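Local atomic coordinates of bartonella effector protein (Bep) substrate of VirB T4SS (Bartonella sp. AR 15-3, PDB entry 4M16), a protein that probably transfers AMP from ATP to tyrosine or threonine residues of target proteins (AMPylation) through its N-terminal Fic domain. Residues 114-119 and 146-151; 103-108 and 195-200; 43-48 and 67-72; 94-99 and 107-112. All blocks are in the same frame, centred on the assembly; numbering follows the deposited sequence. Where two conformers were deposited one is given.

Contact 1: residues 114-119 and 146-151; sequences QENLKE and FSFLNY
Phe-148 reaches from the helix of 146-151 to the helix of 114-119 and is the largest single contributor to the contact. The two helices run nearly antiparallel, 163° between their directions, with axes 10.5 Å apart, so large side chains must bridge them. Apolar packing comes first. With CG swung opposite the backbone N (chi1 180°), the Phe-148 ring is sent outward until its CZ lies 3.9 Å from Asn-116 CB, while CE2 comes to 4.0 Å from Glu-119 CB. Deeper in, the branches Leu-117 CD2 and Leu-149 CD1 touch at 4.3 Å, near helix 159-174.

Two oxygens come up to the Phe-148 ring. The backbone O of Asn-116 is 3.4 Å from Phe-148 CZ, coming in obliquely. Glu-119 OE1 approaches the ring at its edge, 3.9 Å from CZ, the carboxylate turned 56° from the ring plane. Beside this, the Asn-116 side chain passes by Tyr-151.

Glu-119 OE1 at the ring's hydrogen-bearing edge should add a mild electrostatic attraction to the dispersion forces. A buried leucine pair and one bridging ring thus join two antiparallel helices of the Fic fold, just before the segment from His-153 that corresponds to the Fic motif, here divergent.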
loop_
_atom_site.group_PDB
_atom_site.type_symbol
_atom_site.label_atom_id
_atom_site.label_comp_id
_atom_site.label_asym_id
_atom_site.label_seq_id
_atom_site.Cartn_x
_atom_site.Cartn_y
_atom_site.Cartn_z
ATOM N N GLN A 114 -3.506 -14.206 -3.541
ATOM C CA GLN A 114 -4.106 -14.198 -4.869
ATOM C C GLN A 114 -5.625 -14.122 -4.794
ATOM O O GLN A 114 -6.277 -13.333 -5.510
ATOM C CB GLN A 114 -3.691 -15.441 -5.697
ATOM C CG GLN A 114 -2.234 -15.408 -6.150
ATOM C CD GLN A 114 -1.894 -14.273 -7.114
ATOM O OE1 GLN A 114 -2.699 -13.876 -7.969
ATOM N NE2 GLN A 114 -0.712 -13.734 -6.959
ATOM N N GLU A 115 -6.201 -14.950 -3.937
ATOM C CA GLU A 115 -7.636 -14.939 -3.734
ATOM C C GLU A 115 -8.151 -13.556 -3.236
ATOM O O GLU A 115 -9.220 -13.060 -3.666
ATOM C CB GLU A 115 -7.943 -16.037 -2.715
ATOM C CG GLU A 115 -9.307 -15.965 -2.106
ATOM C CD GLU A 115 -9.711 -17.273 -1.422
ATOM O OE1 GLU A 115 -8.906 -17.823 -0.620
ATOM O OE2 GLU A 115 -10.855 -17.719 -1.698
ATOM N N ASN A 116 -7.430 -12.985 -2.287
ATOM C CA ASN A 116 -7.808 -11.724 -1.692
ATOM C C ASN A 116 -7.717 -10.571 -2.689
ATOM O O ASN A 116 -8.601 -9.697 -2.739
ATOM C CB ASN A 116 -6.997 -11.427 -0.420
ATOM C CG ASN A 116 -7.338 -12.349 0.773
ATOM O OD1 ASN A 116 -8.388 -13.030 0.832
ATOM N ND2 ASN A 116 -6.475 -12.348 1.737
ATOM N N LEU A 117 -6.665 -10.545 -3.492
ATOM C CA LEU A 117 -6.559 -9.542 -4.565
ATOM C C LEU A 117 -7.665 -9.680 -5.609
ATOM O O LEU A 117 -8.217 -8.659 -6.138
ATOM C CB LEU A 117 -5.179 -9.600 -5.228
ATOM C CG LEU A 117 -3.988 -9.116 -4.375
ATOM C CD1 LEU A 117 -2.629 -9.345 -5.063
ATOM C CD2 LEU A 117 -4.129 -7.647 -4.007
ATOM N N LYS A 118 -8.001 -10.931 -5.940
ATOM C CA LYS A 118 -9.173 -11.178 -6.788
ATOM C C LYS A 118 -10.434 -10.573 -6.180
ATOM O O LYS A 118 -11.242 -9.956 -6.880
ATOM C CB LYS A 118 -9.430 -12.688 -7.036
ATOM N N GLU A 119 -10.617 -10.781 -4.885
ATOM C CA GLU A 119 -11.827 -10.252 -4.177
ATOM C C GLU A 119 -11.837 -8.700 -4.199
ATOM O O GLU A 119 -12.840 -8.073 -4.498
ATOM C CB GLU A 119 -11.899 -10.773 -2.738
ATOM C CG GLU A 119 -12.186 -12.261 -2.623
ATOM C CD GLU A 119 -11.962 -12.858 -1.237
ATOM O OE1 GLU A 119 -11.008 -12.504 -0.525
ATOM O OE2 GLU A 119 -12.724 -13.784 -0.875
ATOM N N PHE A 146 -9.795 0.274 1.347
ATOM C CA PHE A 146 -8.465 0.610 1.869
ATOM C C PHE A 146 -7.993 -0.237 3.076
ATOM O O PHE A 146 -6.874 -0.798 3.025
ATOM C CB PHE A 146 -8.351 2.114 2.158
ATOM C CG PHE A 146 -6.946 2.540 2.514
ATOM C CD1 PHE A 146 -6.501 2.431 3.815
ATOM C CD2 PHE A 146 -6.107 3.057 1.570
ATOM C CE1 PHE A 146 -5.226 2.778 4.142
ATOM C CE2 PHE A 146 -4.799 3.408 1.894
ATOM C CZ PHE A 146 -4.370 3.311 3.187
ATOM N N SER A 147 -8.875 -0.472 4.038
ATOM C CA SER A 147 -8.561 -1.406 5.130
ATOM C C SER A 147 -8.278 -2.811 4.593
ATOM O O SER A 147 -7.394 -3.510 5.086
ATOM C CB SER A 147 -9.680 -1.520 6.138
ATOM O OG SER A 147 -9.927 -0.266 6.736
ATOM N N PHE A 148 -9.030 -3.233 3.590
ATOM C CA PHE A 148 -8.872 -4.572 3.058
ATOM C C PHE A 148 -7.483 -4.672 2.385
ATOM O O PHE A 148 -6.708 -5.559 2.694
ATOM C CB PHE A 148 -10.027 -4.923 2.098
ATOM C CG PHE A 148 -9.946 -6.323 1.475
ATOM C CD1 PHE A 148 -9.401 -7.406 2.161
ATOM C CD2 PHE A 148 -10.513 -6.562 0.201
ATOM C CE1 PHE A 148 -9.385 -8.688 1.586
ATOM C CE2 PHE A 148 -10.474 -7.827 -0.371
ATOM C CZ PHE A 148 -9.915 -8.893 0.335
ATOM N N LEU A 149 -7.152 -3.728 1.504
ATOM C CA LEU A 149 -5.879 -3.771 0.848
ATOM C C LEU A 149 -4.716 -3.641 1.854
ATOM O O LEU A 149 -3.728 -4.352 1.711
ATOM C CB LEU A 149 -5.785 -2.724 -0.280
ATOM C CG LEU A 149 -4.433 -2.740 -1.032
ATOM C CD1 LEU A 149 -4.238 -4.066 -1.717
ATOM C CD2 LEU A 149 -4.325 -1.572 -2.004
ATOM N N ASN A 150 -4.838 -2.757 2.853
ATOM C CA ASN A 150 -3.846 -2.622 3.917
ATOM C C ASN A 150 -3.612 -4.009 4.568
ATOM O O ASN A 150 -2.483 -4.406 4.794
ATOM C CB ASN A 150 -4.256 -1.586 4.963
ATOM C CG ASN A 150 -3.198 -1.398 6.026
ATOM O OD1 ASN A 150 -2.064 -0.952 5.719
ATOM N ND2 ASN A 150 -3.523 -1.771 7.257
ATOM N N TYR A 151 -4.691 -4.698 4.901
ATOM C CA TYR A 151 -4.575 -6.040 5.506
ATOM C C TYR A 151 -3.864 -7.030 4.610
ATOM O O TYR A 151 -3.020 -7.811 5.085
ATOM C CB TYR A 151 -5.954 -6.600 5.834
ATOM C CG TYR A 151 -5.987 -8.090 6.013
ATOM C CD1 TYR A 151 -5.529 -8.695 7.164
ATOM C CD2 TYR A 151 -6.481 -8.913 4.982
ATOM C CE1 TYR A 151 -5.537 -10.100 7.269
ATOM C CE2 TYR A 151 -6.506 -10.286 5.099
ATOM C CZ TYR A 151 -6.049 -10.879 6.226
ATOM O OH TYR A 151 -6.091 -12.280 6.291
#

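Contact 2: residues 103-108 and 195-200; sequences TDIYFA and AMALKG
Met-196 lays its thioether across Phe-107 at about a right angle, and this crossing is the centre of the contact. The sulfur sits 4.3 Å from the ring centroid, 53° off the ring normal, an oblique Met-aromatic pairing. SD comes within 3.4 Å of Phe-107 CE1, and the methyl follows the same side of the ring, with CE 3.5 Å from CD1. A bend at the last torsion (chi3 64°), after an extended chi2, turns that methyl back toward the loop, where CE also meets the backbone O of Tyr-106 at 3.3 Å.

Ile-105 crosses Met-196 obliquely, nearer the backbone of Met-196. Its two branches divide the work: CG2 lies 4.0 Å from Met-196 CB, and CD1, at the end of the longer branch, rests 3.7 Å from Ala-197 CB in the last turn of helix 185-197. Ile-105 is itself positioned by an ST turn, in which its backbone N donates to Thr-103 OG1 over 2.9 Å. The same hydroxyl bonds to the carbonyl of Ile-100, which ties the turn to an earlier part of the same loop.

Behind the contact, the Phe-107 ring stacks with His-153, where the segment corresponding to the Fic motif begins, and Met-196 also packs on Asn-150 of helix 135-152. Between the loop and the helix end there is only dispersion, sulfur-ring attraction and a methyl against a carbonyl. Such a joint has little directionality; it fits the loop to the helix by shape, at the surface of the domain.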
loop_
_atom_site.group_PDB
_atom_site.type_symbol
_atom_site.label_atom_id
_atom_site.label_comp_id
_atom_site.label_asym_id
_atom_site.label_seq_id
_atom_site.Cartn_x
_atom_site.Cartn_y
_atom_site.Cartn_z
ATOM N N THR A 103 3.895 -6.761 17.463
ATOM C CA THR A 103 2.587 -7.355 17.738
ATOM C C THR A 103 2.586 -8.797 17.306
ATOM O O THR A 103 3.571 -9.298 16.787
ATOM C CB THR A 103 1.463 -6.650 16.961
ATOM O OG1 THR A 103 1.533 -7.042 15.579
ATOM C CG2 THR A 103 1.598 -5.140 17.055
ATOM N N ASP A 104 1.453 -9.451 17.509
ATOM C CA ASP A 104 1.224 -10.762 16.943
ATOM C C ASP A 104 0.040 -10.603 16.004
ATOM O O ASP A 104 -0.869 -11.399 16.030
ATOM C CB ASP A 104 0.951 -11.741 18.109
ATOM C CG ASP A 104 2.197 -11.956 18.971
ATOM O OD1 ASP A 104 3.157 -12.540 18.457
ATOM O OD2 ASP A 104 2.246 -11.495 20.124
ATOM N N ILE A 105 -0.014 -9.470 15.282
ATOM C CA ILE A 105 -1.107 -9.165 14.378
ATOM C C ILE A 105 -0.606 -9.280 12.929
ATOM O O ILE A 105 0.248 -8.494 12.508
ATOM C CB ILE A 105 -1.687 -7.738 14.612
ATOM C CG1 ILE A 105 -2.216 -7.547 16.043
ATOM C CG2 ILE A 105 -2.855 -7.471 13.687
ATOM C CD1 ILE A 105 -2.389 -6.092 16.432
ATOM N N TYR A 106 -1.107 -10.277 12.188
ATOM C CA TYR A 106 -0.562 -10.582 10.850
ATOM C C TYR A 106 -1.399 -9.976 9.729
ATOM O O TYR A 106 -2.604 -9.809 9.842
ATOM C CB TYR A 106 -0.434 -12.097 10.635
ATOM C CG TYR A 106 0.597 -12.721 11.533
ATOM C CD1 TYR A 106 0.328 -12.970 12.851
ATOM C CD2 TYR A 106 1.864 -13.050 11.043
ATOM C CE1 TYR A 106 1.281 -13.537 13.684
ATOM C CE2 TYR A 106 2.839 -13.595 11.873
ATOM C CZ TYR A 106 2.518 -13.835 13.189
ATOM O OH TYR A 106 3.438 -14.402 14.025
ATOM N N PHE A 107 -0.696 -9.584 8.684
ATOM C CA PHE A 107 -1.285 -9.345 7.372
ATOM C C PHE A 107 -1.705 -10.700 6.781
ATOM O O PHE A 107 -1.491 -11.763 7.366
ATOM C CB PHE A 107 -0.255 -8.640 6.468
ATOM C CG PHE A 107 0.117 -7.296 6.972
ATOM C CD1 PHE A 107 -0.801 -6.239 6.931
ATOM C CD2 PHE A 107 1.364 -7.086 7.589
ATOM C CE1 PHE A 107 -0.438 -4.984 7.441
ATOM C CE2 PHE A 107 1.689 -5.862 8.095
ATOM C CZ PHE A 107 0.793 -4.812 8.013
ATOM N N ALA A 108 -2.318 -10.655 5.630
ATOM C CA ALA A 108 -2.731 -11.871 4.954
ATOM C C ALA A 108 -1.559 -12.825 4.757
ATOM O O ALA A 108 -0.435 -12.428 4.416
ATOM C CB ALA A 108 -3.320 -11.529 3.619
ATOM N N ALA A 195 -7.169 -0.399 12.432
ATOM C CA ALA A 195 -8.060 -1.163 11.550
ATOM C C ALA A 195 -7.799 -2.659 11.693
ATOM O O ALA A 195 -8.742 -3.440 11.660
ATOM C CB ALA A 195 -7.930 -0.713 10.088
ATOM N N MET A 196 -6.546 -3.053 11.897
ATOM C CA MET A 196 -6.225 -4.482 12.068
ATOM C C MET A 196 -6.330 -4.968 13.497
ATOM O O MET A 196 -6.658 -6.144 13.714
ATOM C CB MET A 196 -4.849 -4.837 11.457
ATOM C CG MET A 196 -4.985 -4.966 9.932
ATOM S SD MET A 196 -3.410 -4.965 9.151
ATOM C CE MET A 196 -2.708 -6.489 9.820
ATOM N N ALA A 197 -6.055 -4.074 14.461
ATOM C CA ALA A 197 -5.963 -4.467 15.884
ATOM C C ALA A 197 -7.345 -4.517 16.558
ATOM O O ALA A 197 -7.647 -5.455 17.287
ATOM C CB ALA A 197 -5.031 -3.544 16.669
ATOM N N LEU A 198 -8.168 -3.516 16.296
ATOM C CA LEU A 198 -9.449 -3.381 16.952
ATOM C C LEU A 198 -10.525 -4.241 16.248
ATOM O O LEU A 198 -10.237 -4.926 15.298
ATOM C CB LEU A 198 -9.868 -1.898 16.962
ATOM C CG LEU A 198 -8.897 -0.889 17.610
ATOM C CD1 LEU A 198 -9.414 0.519 17.318
ATOM C CD2 LEU A 198 -8.698 -1.150 19.101
ATOM N N LYS A 199 -11.762 -4.187 16.728
ATOM C CA LYS A 199 -12.854 -5.015 16.169
ATOM C C LYS A 199 -13.998 -4.162 15.717
ATOM O O LYS A 199 -14.211 -3.048 16.220
ATOM C CB LYS A 199 -13.423 -5.958 17.238
ATOM C CG LYS A 199 -12.576 -7.179 17.513
ATOM C CD LYS A 199 -13.234 -8.134 18.496
ATOM C CE LYS A 199 -12.826 -7.868 19.926
ATOM N NZ LYS A 199 -13.437 -8.906 20.824
ATOM N N GLY A 200 -14.754 -4.726 14.785
ATOM C CA GLY A 200 -16.038 -4.179 14.382
ATOM C C GLY A 200 -16.044 -2.706 14.114
ATOM O O GLY A 200 -15.266 -2.186 13.264
#

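Contact 3: residues 43-48 and 67-72; sequences KVINSL and KRLFGS
Arg-68 meets segment 43-48 of helix 30-48 twice, with its base and with its tip. Near the backbone, its CB lies 3.9 Å from Val-44 CG1, and its carbonyl O is 3.3 Å from the other methyl, Val-44 CG2. Beyond CB the chain folds: chi2 (-69°) and chi3 (-59°) both bend it, which swings the guanidinium along the helix toward Ser-47 and Leu-48. There NH1 comes 3.7 Å from Leu-48 CD2, the leucine and arginine chains running past each other in opposite directions, while Ser-47 sits at the guanidinium edge, near its plane, with OG 3.5 Å from NH2. The stronger polar partner of both is Glu-51, a few residues further along the chain: it makes a salt bridge to Arg-68 NH1 and a hydrogen bond with Ser-47 OG. Tyr-64 OH is also bonded to NH1.

Leu-69 follows and serves the apolar side. Its CD2 branch is set between Val-44 and Ile-45, 4.0 Å from Val-44 CG1 and 3.6 Å from Ile-45 CD1, and the side chain continues onto Val-162 and Ile-165.

Adjacent residues thus split the chemistry. The end of Leu-69 enters an apolar junction of helices 30-48, 59-70 and 159-174, while Arg-68 sets its CB and carbonyl O against the Val-44 methyls and pairs its charge with Glu-51, which probably keeps the guanidinium fixed at the border of the helix pair.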
loop_
_atom_site.group_PDB
_atom_site.type_symbol
_atom_site.label_atom_id
_atom_site.label_comp_id
_atom_site.label_asym_id
_atom_site.label_seq_id
_atom_site.Cartn_x
_atom_site.Cartn_y
_atom_site.Cartn_z
ATOM N N LYS A 43 10.088 11.146 -6.813
ATOM C CA LYS A 43 10.285 11.506 -8.194
ATOM C C LYS A 43 9.212 10.875 -9.087
ATOM O O LYS A 43 8.661 11.570 -9.963
ATOM C CB LYS A 43 11.709 11.144 -8.659
ATOM C CG LYS A 43 12.729 12.124 -8.128
ATOM C CD LYS A 43 14.162 11.735 -8.524
ATOM C CE LYS A 43 15.193 12.786 -8.141
ATOM N NZ LYS A 43 16.381 12.154 -7.498
ATOM N N VAL A 44 8.902 9.587 -8.843
ATOM C CA VAL A 44 7.928 8.849 -9.664
ATOM C C VAL A 44 6.519 9.368 -9.407
ATOM O O VAL A 44 5.746 9.560 -10.352
ATOM C CB VAL A 44 8.007 7.335 -9.424
ATOM C CG1 VAL A 44 6.809 6.624 -10.001
ATOM C CG2 VAL A 44 9.281 6.771 -9.996
ATOM N N ILE A 45 6.197 9.618 -8.132
ATOM C CA ILE A 45 4.885 10.197 -7.747
ATOM C C ILE A 45 4.676 11.495 -8.533
ATOM O O ILE A 45 3.606 11.715 -9.073
ATOM C CB ILE A 45 4.787 10.478 -6.234
ATOM C CG1 ILE A 45 4.867 9.182 -5.455
ATOM C CG2 ILE A 45 3.546 11.324 -5.884
ATOM C CD1 ILE A 45 3.718 8.270 -5.652
ATOM N N ASN A 46 5.727 12.298 -8.637
ATOM C CA ASN A 46 5.683 13.508 -9.428
ATOM C C ASN A 46 5.325 13.302 -10.891
ATOM O O ASN A 46 4.474 14.031 -11.401
ATOM C CB ASN A 46 6.982 14.294 -9.330
ATOM C CG ASN A 46 7.236 14.820 -7.939
ATOM O OD1 ASN A 46 6.345 14.807 -7.099
ATOM N ND2 ASN A 46 8.458 15.246 -7.680
ATOM N N SER A 47 5.926 12.309 -11.534
ATOM C CA SER A 47 5.648 11.980 -12.960
ATOM C C SER A 47 4.169 11.600 -13.115
ATOM O O SER A 47 3.462 12.086 -14.038
ATOM C CB SER A 47 6.537 10.840 -13.424
ATOM O OG SER A 47 6.213 10.438 -14.740
ATOM N N LEU A 48 3.695 10.766 -12.187
ATOM C CA LEU A 48 2.334 10.223 -12.255
ATOM C C LEU A 48 1.270 11.309 -12.268
ATOM O O LEU A 48 0.110 11.056 -12.673
ATOM C CB LEU A 48 2.104 9.217 -11.123
ATOM C CG LEU A 48 2.924 7.933 -11.146
ATOM C CD1 LEU A 48 2.950 7.200 -9.837
ATOM C CD2 LEU A 48 2.419 6.975 -12.203
ATOM N N LYS A 67 5.882 -1.376 -9.358
ATOM C CA LYS A 67 7.016 -1.476 -10.298
ATOM C C LYS A 67 7.554 -0.078 -10.640
ATOM O O LYS A 67 8.778 0.150 -10.649
ATOM C CB LYS A 67 6.612 -2.262 -11.559
ATOM C CG LYS A 67 7.553 -2.181 -12.756
ATOM C CD LYS A 67 8.776 -3.024 -12.595
ATOM C CE LYS A 67 9.630 -3.033 -13.869
ATOM N NZ LYS A 67 9.127 -3.976 -14.898
ATOM N N ARG A 68 6.670 0.872 -10.928
ATOM C CA ARG A 68 7.117 2.252 -11.156
ATOM C C ARG A 68 7.866 2.870 -9.979
ATOM O O ARG A 68 8.934 3.504 -10.152
ATOM C CB ARG A 68 5.923 3.171 -11.504
ATOM C CG ARG A 68 5.290 2.923 -12.881
ATOM C CD ARG A 68 6.203 3.336 -14.038
ATOM N NE ARG A 68 6.540 4.759 -13.945
ATOM C CZ ARG A 68 5.747 5.768 -14.295
ATOM N NH1 ARG A 68 4.550 5.550 -14.817
ATOM N NH2 ARG A 68 6.158 7.013 -14.102
ATOM N N LEU A 69 7.273 2.700 -8.802
ATOM C CA LEU A 69 7.766 3.323 -7.574
ATOM C C LEU A 69 9.104 2.746 -7.113
ATOM O O LEU A 69 9.908 3.479 -6.602
ATOM C CB LEU A 69 6.769 3.194 -6.421
ATOM C CG LEU A 69 5.538 4.102 -6.507
ATOM C CD1 LEU A 69 4.365 3.689 -5.576
ATOM C CD2 LEU A 69 5.934 5.522 -6.276
ATOM N N PHE A 70 9.315 1.451 -7.288
ATOM C CA PHE A 70 10.438 0.728 -6.667
ATOM C C PHE A 70 11.291 -0.084 -7.638
ATOM O O PHE A 70 12.171 -0.835 -7.202
ATOM C CB PHE A 70 9.874 -0.244 -5.603
ATOM C CG PHE A 70 9.184 0.449 -4.485
ATOM C CD1 PHE A 70 9.929 1.186 -3.575
ATOM C CD2 PHE A 70 7.793 0.450 -4.373
ATOM C CE1 PHE A 70 9.333 1.920 -2.580
ATOM C CE2 PHE A 70 7.186 1.168 -3.338
ATOM C CZ PHE A 70 7.943 1.879 -2.441
ATOM N N GLY A 71 11.073 0.077 -8.926
ATOM C CA GLY A 71 11.710 -0.734 -9.936
ATOM C C GLY A 71 13.169 -0.406 -10.078
ATOM O O GLY A 71 13.998 -1.309 -10.314
ATOM N N SER A 72 13.534 0.858 -9.844
ATOM C CA SER A 72 14.959 1.182 -9.809
ATOM C C SER A 72 15.721 0.523 -8.659
ATOM O O SER A 72 16.966 0.288 -8.764
ATOM C CB SER A 72 15.183 2.696 -9.781
ATOM O OG SER A 72 14.852 3.220 -11.055
#

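Contact 4: residues 94-99 and 107-112; sequences QMSMMK and FAHGDK
Two backbone hydrogen bonds join Ser-96 and Met-98 to the chain leading into helix 110-126. Gly-110 N donates to Ser-96 O over 2.9 Å, lying in the carbonyl plane on a lone pair. Phe-107 N donates to Met-98 O, also at 2.9 Å, but stands 24° out of that carbonyl's plane. Between the two bonds a water takes the N-H of Met-98 and can donate to Phe-107 O, linking the two backbones between the direct bonds.

His-109 adds the next layer. Its CG is opposite the backbone N (chi1 -167°), an orientation that brings ND1 round to accept from Asp-111 N at 3.1 Å, nearly in the ring plane. An accepting ND1 implies that this nitrogen is unprotonated, so a neutral ring would probably carry its proton on NE2. The ring, held by that bond, has Ser-96 O over one face, offset toward its rim. Met-97 crosses it obliquely, CG 3.6 Å from CD2, and Ser-96 CB lies 3.8 Å from CE1.

At the other end, Met-98 CB touches Phe-107 CD2 at 4.0 Å, and Lys-99 O comes obliquely to CE2 of the same ring. Gly-110, without a side chain, lets the backbones close to 4.2 Å between its CA and that of Ser-96. Arg-81 bonds to the carbonyls of Met-95 and Ala-108, which further ties the two segments together. The whole is an irregular antiparallel pairing, bridged by water, that ends in an N-cap: His-109 caps the start of helix 110-126 in the Fic domain.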
loop_
_atom_site.group_PDB
_atom_site.type_symbol
_atom_site.label_atom_id
_atom_site.label_comp_id
_atom_site.label_asym_id
_atom_site.label_seq_id
_atom_site.Cartn_x
_atom_site.Cartn_y
_atom_site.Cartn_z
ATOM N N GLN A 94 11.099 -15.769 -0.344
ATOM C CA GLN A 94 9.701 -15.915 -0.065
ATOM C C GLN A 94 9.345 -15.206 1.215
ATOM O O GLN A 94 10.177 -15.032 2.079
ATOM C CB GLN A 94 9.322 -17.382 0.040
ATOM C CG GLN A 94 7.820 -17.500 -0.082
ATOM C CD GLN A 94 7.438 -18.878 -0.484
ATOM O OE1 GLN A 94 8.160 -19.867 -0.146
ATOM N NE2 GLN A 94 6.384 -18.969 -1.304
ATOM N N MET A 95 8.121 -14.704 1.290
ATOM C CA MET A 95 7.667 -14.058 2.509
ATOM C C MET A 95 6.208 -14.356 2.762
ATOM O O MET A 95 5.380 -13.491 2.583
ATOM C CB MET A 95 7.915 -12.559 2.417
ATOM C CG MET A 95 7.628 -11.784 3.692
ATOM S SD MET A 95 8.952 -12.119 4.850
ATOM C CE MET A 95 8.891 -10.686 5.910
ATOM N N SER A 96 5.894 -15.578 3.139
ATOM C CA SER A 96 4.454 -15.945 3.346
ATOM C C SER A 96 3.790 -15.162 4.509
ATOM O O SER A 96 2.597 -14.822 4.470
ATOM C CB SER A 96 4.278 -17.471 3.515
ATOM O OG SER A 96 4.738 -18.118 2.330
ATOM N N MET A 97 4.546 -14.907 5.567
ATOM C CA MET A 97 4.006 -14.288 6.767
ATOM C C MET A 97 4.677 -12.951 7.070
ATOM O O MET A 97 5.901 -12.836 7.026
ATOM C CB MET A 97 4.152 -15.253 7.973
ATOM C CG MET A 97 3.230 -16.445 7.871
ATOM S SD MET A 97 3.099 -17.376 9.386
ATOM C CE MET A 97 4.726 -18.093 9.376
ATOM N N MET A 98 3.842 -11.956 7.331
ATOM C CA MET A 98 4.266 -10.612 7.709
ATOM C C MET A 98 3.319 -10.086 8.778
ATOM O O MET A 98 2.121 -10.360 8.770
ATOM C CB MET A 98 4.231 -9.692 6.496
ATOM C CG MET A 98 5.122 -10.171 5.372
ATOM S SD MET A 98 5.525 -8.870 4.175
ATOM C CE MET A 98 6.746 -7.896 5.065
ATOM N N LYS A 99 3.854 -9.377 9.745
ATOM C CA LYS A 99 3.042 -8.893 10.816
ATOM C C LYS A 99 3.365 -7.457 11.108
ATOM O O LYS A 99 4.309 -6.890 10.514
ATOM C CB LYS A 99 3.217 -9.799 12.032
ATOM C CG LYS A 99 4.589 -9.860 12.630
ATOM C CD LYS A 99 4.608 -10.958 13.682
ATOM C CE LYS A 99 5.857 -10.947 14.532
ATOM N NZ LYS A 99 6.172 -9.559 14.894
ATOM N N PHE A 107 -0.696 -9.584 8.684
ATOM C CA PHE A 107 -1.285 -9.345 7.372
ATOM C C PHE A 107 -1.705 -10.700 6.781
ATOM O O PHE A 107 -1.491 -11.763 7.366
ATOM C CB PHE A 107 -0.255 -8.640 6.468
ATOM C CG PHE A 107 0.117 -7.296 6.972
ATOM C CD1 PHE A 107 -0.801 -6.239 6.931
ATOM C CD2 PHE A 107 1.364 -7.086 7.589
ATOM C CE1 PHE A 107 -0.438 -4.984 7.441
ATOM C CE2 PHE A 107 1.689 -5.862 8.095
ATOM C CZ PHE A 107 0.793 -4.812 8.013
ATOM N N ALA A 108 -2.318 -10.655 5.630
ATOM C CA ALA A 108 -2.731 -11.871 4.954
ATOM C C ALA A 108 -1.559 -12.825 4.757
ATOM O O ALA A 108 -0.435 -12.428 4.416
ATOM C CB ALA A 108 -3.320 -11.529 3.619
ATOM N N HIS A 109 -1.854 -14.091 4.930
ATOM C CA HIS A 109 -0.899 -15.141 4.614
ATOM C C HIS A 109 -0.722 -15.219 3.098
ATOM O O HIS A 109 -1.653 -14.993 2.330
ATOM C CB HIS A 109 -1.390 -16.492 5.227
ATOM C CG HIS A 109 -0.327 -17.567 5.224
ATOM N ND1 HIS A 109 0.024 -18.251 4.079
ATOM C CD2 HIS A 109 0.497 -18.024 6.190
ATOM C CE1 HIS A 109 0.987 -19.115 4.349
ATOM N NE2 HIS A 109 1.278 -19.019 5.636
ATOM N N GLY A 110 0.490 -15.499 2.665
ATOM C CA GLY A 110 0.783 -15.604 1.235
ATOM C C GLY A 110 -0.175 -16.505 0.509
ATOM O O GLY A 110 -0.515 -16.246 -0.608
ATOM N N ASP A 111 -0.575 -17.606 1.140
ATOM C CA ASP A 111 -1.532 -18.570 0.586
ATOM C C ASP A 111 -2.895 -17.995 0.180
ATOM O O ASP A 111 -3.660 -18.671 -0.496
ATOM C CB ASP A 111 -1.778 -19.703 1.606
ATOM C CG ASP A 111 -0.586 -20.605 1.761
ATOM O OD1 ASP A 111 0.434 -20.408 1.021
ATOM O OD2 ASP A 111 -0.668 -21.530 2.606
ATOM N N LYS A 112 -3.216 -16.806 0.660
ATOM C CA LYS A 112 -4.520 -16.154 0.447
ATOM C C LYS A 112 -4.365 -14.894 -0.398
ATOM O O LYS A 112 -5.376 -14.311 -0.805
ATOM C CB LYS A 112 -5.117 -15.714 1.787
ATOM C CG LYS A 112 -5.515 -16.869 2.732
ATOM C CD LYS A 112 -6.407 -17.841 2.013
ATOM C CE LYS A 112 -7.332 -18.618 2.928
ATOM N NZ LYS A 112 -8.222 -19.493 2.109
HETATM O O HOH W 1 1.021 -12.927 6.995
#

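In the fold
From the N terminus, contact 3 closes first, pairing helix 30-48 with helix 59-70 over a short connection, and it stays apart from the rest, its centre 22 to 29 Å from the others. Contact 4 then closes the small loop after strand 92-93, just as helix 110-126 begins. Contact 2 starts inside that loop, shares Phe-107 and Ala-108 with contact 4, and reaches on to the end of helix 185-197. Contact 1, between helices 110-126 and 135-152, falls wholly within this long span. Contacts 1, 2 and 4 touch where Ala-108 N lies 3.0 Å from Tyr-151 O, joining the loop to the helix that precedes His-153.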